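PDB 3M94: translation initiation factor 4E from Ascaris suum, which binds the methylated guanosine cap of messenger RNA, here a trimethylguanosine diphosphate cap analogue, and so probably recruits nematode mRNAs for translation initiation. Local coordinates for residues A[6-11]-A[31-36]. Sequence-based numbering, arbitrary orientation.
Sequences QCHWAL and VFDTVE
Trp9 and Phe32 form an antiparallel hydrogen-bonded pair between strand residues 8-11 and 31-34. Trp9 N gives its hydrogen to Phe32 O at 3.0 Å, and Phe32 N returns one to Trp9 O at 2.9 Å; both bonds are nearly straight. In the neighbouring non-hydrogen-bonded pair the CA atoms of Ala10 and Val31 are 4.2 Å apart, and Val31 CA also makes a C-H...O contact to Trp9 O.

On the face carrying Trp9 and Phe32, the phenyl ring lies over the partner strand. Phe32 CG sits between the backbone N and the carbonyl carbon (chi1 60°), which carries the ring back across Trp9, with Trp9 O above one face near the rim. Trp9 CB approaches the same ring, 3.7 Å from Phe32 CZ, in a CH-pi contact. The indole five-membered ring and the phenyl ring are only slightly inclined to each other, but their centroids are 6.0 Å apart and overlap is slight, because the indole extends away from the neighbouring strand; Cys7 SG lies over one indole face. Phe32 also touches Leu59 of strand 56-61 and Leu41 of helix 35-42.

At the end of the pairing, the side chains of His8 and Asp33 run alongside each other. Asp33 CB stands over the imidazole centre, 3.7 Å from the centroid and only 3° off the normal, a CH-pi contact. Asp33 OD2 comes within 2.9 Å of His8 NE2, but it lies above the ring rather than in line with an N-H, so the pair is not hydrogen-bonded. On the face of Ala10 and Val31, Ala10 CB touches Val31 CG2.

Strand 4-14 also pairs with strand 56-61, whereas 26-34 is outermost and leads into helix 35-42, with Thr34 as its N-cap. This is the edge beta hairpin of the curved antiparallel eIF4E sheet.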
loop_
_atom_site.group_PDB
_atom_site.type_symbol
_atom_site.label_atom_id
_atom_site.label_comp_id
_atom_site.label_asym_id
_atom_site.label_seq_id
_atom_site.Cartn_x
_atom_site.Cartn_y
_atom_site.Cartn_z
ATOM N N GLN A 6 -5.886 -10.342 -11.699
ATOM C CA GLN A 6 -5.747 -11.663 -11.111
ATOM C C GLN A 6 -6.713 -11.868 -9.947
ATOM O O GLN A 6 -7.238 -12.960 -9.764
ATOM C CB GLN A 6 -4.304 -11.912 -10.671
ATOM C CG GLN A 6 -4.068 -13.306 -10.115
ATOM C CD GLN A 6 -2.614 -13.574 -9.842
ATOM O OE1 GLN A 6 -1.752 -13.332 -10.686
ATOM N NE2 GLN A 6 -2.330 -14.093 -8.665
ATOM N N CYS A 7 -6.943 -10.826 -9.148
ATOM C CA CYS A 7 -7.949 -10.926 -8.101
ATOM C C CYS A 7 -8.742 -9.638 -7.904
ATOM O O CYS A 7 -8.489 -8.637 -8.562
ATOM C CB CYS A 7 -7.326 -11.404 -6.790
ATOM S SG CYS A 7 -6.111 -10.258 -6.122
ATOM N N HIS A 8 -9.725 -9.697 -7.019
ATOM C CA HIS A 8 -10.546 -8.545 -6.675
ATOM C C HIS A 8 -9.809 -7.730 -5.616
ATOM O O HIS A 8 -9.226 -8.290 -4.677
ATOM C CB HIS A 8 -11.871 -9.002 -6.079
ATOM C CG HIS A 8 -12.811 -9.620 -7.059
ATOM N ND1 HIS A 8 -12.515 -10.775 -7.754
ATOM C CD2 HIS A 8 -14.062 -9.263 -7.436
ATOM C CE1 HIS A 8 -13.541 -11.098 -8.520
ATOM N NE2 HIS A 8 -14.486 -10.191 -8.355
ATOM N N TRP A 9 -9.865 -6.413 -5.771
ATOM C CA TRP A 9 -9.258 -5.475 -4.844
ATOM C C TRP A 9 -10.323 -4.502 -4.357
ATOM O O TRP A 9 -11.157 -4.047 -5.145
ATOM C CB TRP A 9 -8.135 -4.687 -5.535
ATOM C CG TRP A 9 -6.984 -5.549 -5.969
ATOM C CD1 TRP A 9 -6.851 -6.187 -7.181
ATOM C CD2 TRP A 9 -5.824 -5.892 -5.198
ATOM N NE1 TRP A 9 -5.659 -6.887 -7.211
ATOM C CE2 TRP A 9 -5.015 -6.728 -6.008
ATOM C CE3 TRP A 9 -5.373 -5.551 -3.907
ATOM C CZ2 TRP A 9 -3.785 -7.246 -5.566
ATOM C CZ3 TRP A 9 -4.144 -6.059 -3.467
ATOM C CH2 TRP A 9 -3.368 -6.911 -4.298
ATOM N N ALA A 10 -10.273 -4.154 -3.076
ATOM C CA ALA A 10 -11.184 -3.135 -2.531
ATOM C C ALA A 10 -10.416 -1.881 -2.107
ATOM O O ALA A 10 -9.364 -1.962 -1.464
ATOM C CB ALA A 10 -11.986 -3.674 -1.383
ATOM N N LEU A 11 -10.962 -0.725 -2.502
ATOM C CA LEU A 11 -10.447 0.563 -2.078
ATOM C C LEU A 11 -11.222 1.014 -0.839
ATOM O O LEU A 11 -12.448 0.961 -0.825
ATOM C CB LEU A 11 -10.580 1.597 -3.204
ATOM C CG LEU A 11 -10.140 3.032 -2.891
ATOM C CD1 LEU A 11 -8.621 3.141 -2.784
ATOM C CD2 LEU A 11 -10.638 3.933 -3.998
ATOM N N VAL A 31 -15.129 -2.113 -4.943
ATOM C CA VAL A 31 -14.398 -3.341 -5.232
ATOM C C VAL A 31 -14.304 -3.412 -6.758
ATOM O O VAL A 31 -15.270 -3.111 -7.452
ATOM C CB VAL A 31 -15.173 -4.603 -4.733
ATOM C CG1 VAL A 31 -14.372 -5.903 -4.994
ATOM C CG2 VAL A 31 -15.523 -4.494 -3.253
ATOM N N PHE A 32 -13.143 -3.787 -7.284
ATOM C CA PHE A 32 -12.975 -3.892 -8.721
ATOM C C PHE A 32 -12.103 -5.104 -9.063
ATOM O O PHE A 32 -11.334 -5.583 -8.221
ATOM C CB PHE A 32 -12.368 -2.594 -9.284
ATOM C CG PHE A 32 -11.016 -2.250 -8.709
ATOM C CD1 PHE A 32 -9.848 -2.750 -9.269
ATOM C CD2 PHE A 32 -10.905 -1.456 -7.578
ATOM C CE1 PHE A 32 -8.607 -2.441 -8.731
ATOM C CE2 PHE A 32 -9.656 -1.143 -7.037
ATOM C CZ PHE A 32 -8.516 -1.631 -7.615
ATOM N N ASP A 33 -12.221 -5.596 -10.295
ATOM C CA ASP A 33 -11.363 -6.686 -10.728
ATOM C C ASP A 33 -10.928 -6.575 -12.195
ATOM O O ASP A 33 -10.545 -7.557 -12.795
ATOM C CB ASP A 33 -12.010 -8.043 -10.416
ATOM C CG ASP A 33 -13.261 -8.318 -11.252
ATOM O OD1 ASP A 33 -13.699 -7.458 -12.043
ATOM O OD2 ASP A 33 -13.806 -9.425 -11.112
ATOM N N THR A 34 -10.999 -5.371 -12.757
ATOM C CA THR A 34 -10.468 -5.113 -14.090
ATOM C C THR A 34 -9.600 -3.871 -14.041
ATOM O O THR A 34 -9.742 -3.065 -13.146
ATOM C CB THR A 34 -11.571 -4.942 -15.185
ATOM O OG1 THR A 34 -12.273 -3.701 -14.989
ATOM C CG2 THR A 34 -12.565 -6.141 -15.199
ATOM N N VAL A 35 -8.695 -3.738 -15.012
ATOM C CA VAL A 35 -7.875 -2.554 -15.172
ATOM C C VAL A 35 -8.744 -1.302 -15.425
ATOM O O VAL A 35 -8.493 -0.221 -14.844
ATOM C CB VAL A 35 -6.906 -2.740 -16.362
ATOM C CG1 VAL A 35 -6.120 -1.470 -16.633
ATOM C CG2 VAL A 35 -5.968 -3.931 -16.123
ATOM N N GLU A 36 -9.749 -1.438 -16.292
ATOM C CA GLU A 36 -10.617 -0.302 -16.623
ATOM C C GLU A 36 -11.393 0.244 -15.424
ATOM O O GLU A 36 -11.546 1.462 -15.272
ATOM C CB GLU A 36 -11.560 -0.645 -17.781
ATOM C CG GLU A 36 -10.822 -0.749 -19.149
ATOM C CD GLU A 36 -9.954 -2.004 -19.291
ATOM O OE1 GLU A 36 -10.094 -2.959 -18.497
ATOM O OE2 GLU A 36 -9.106 -2.037 -20.210
#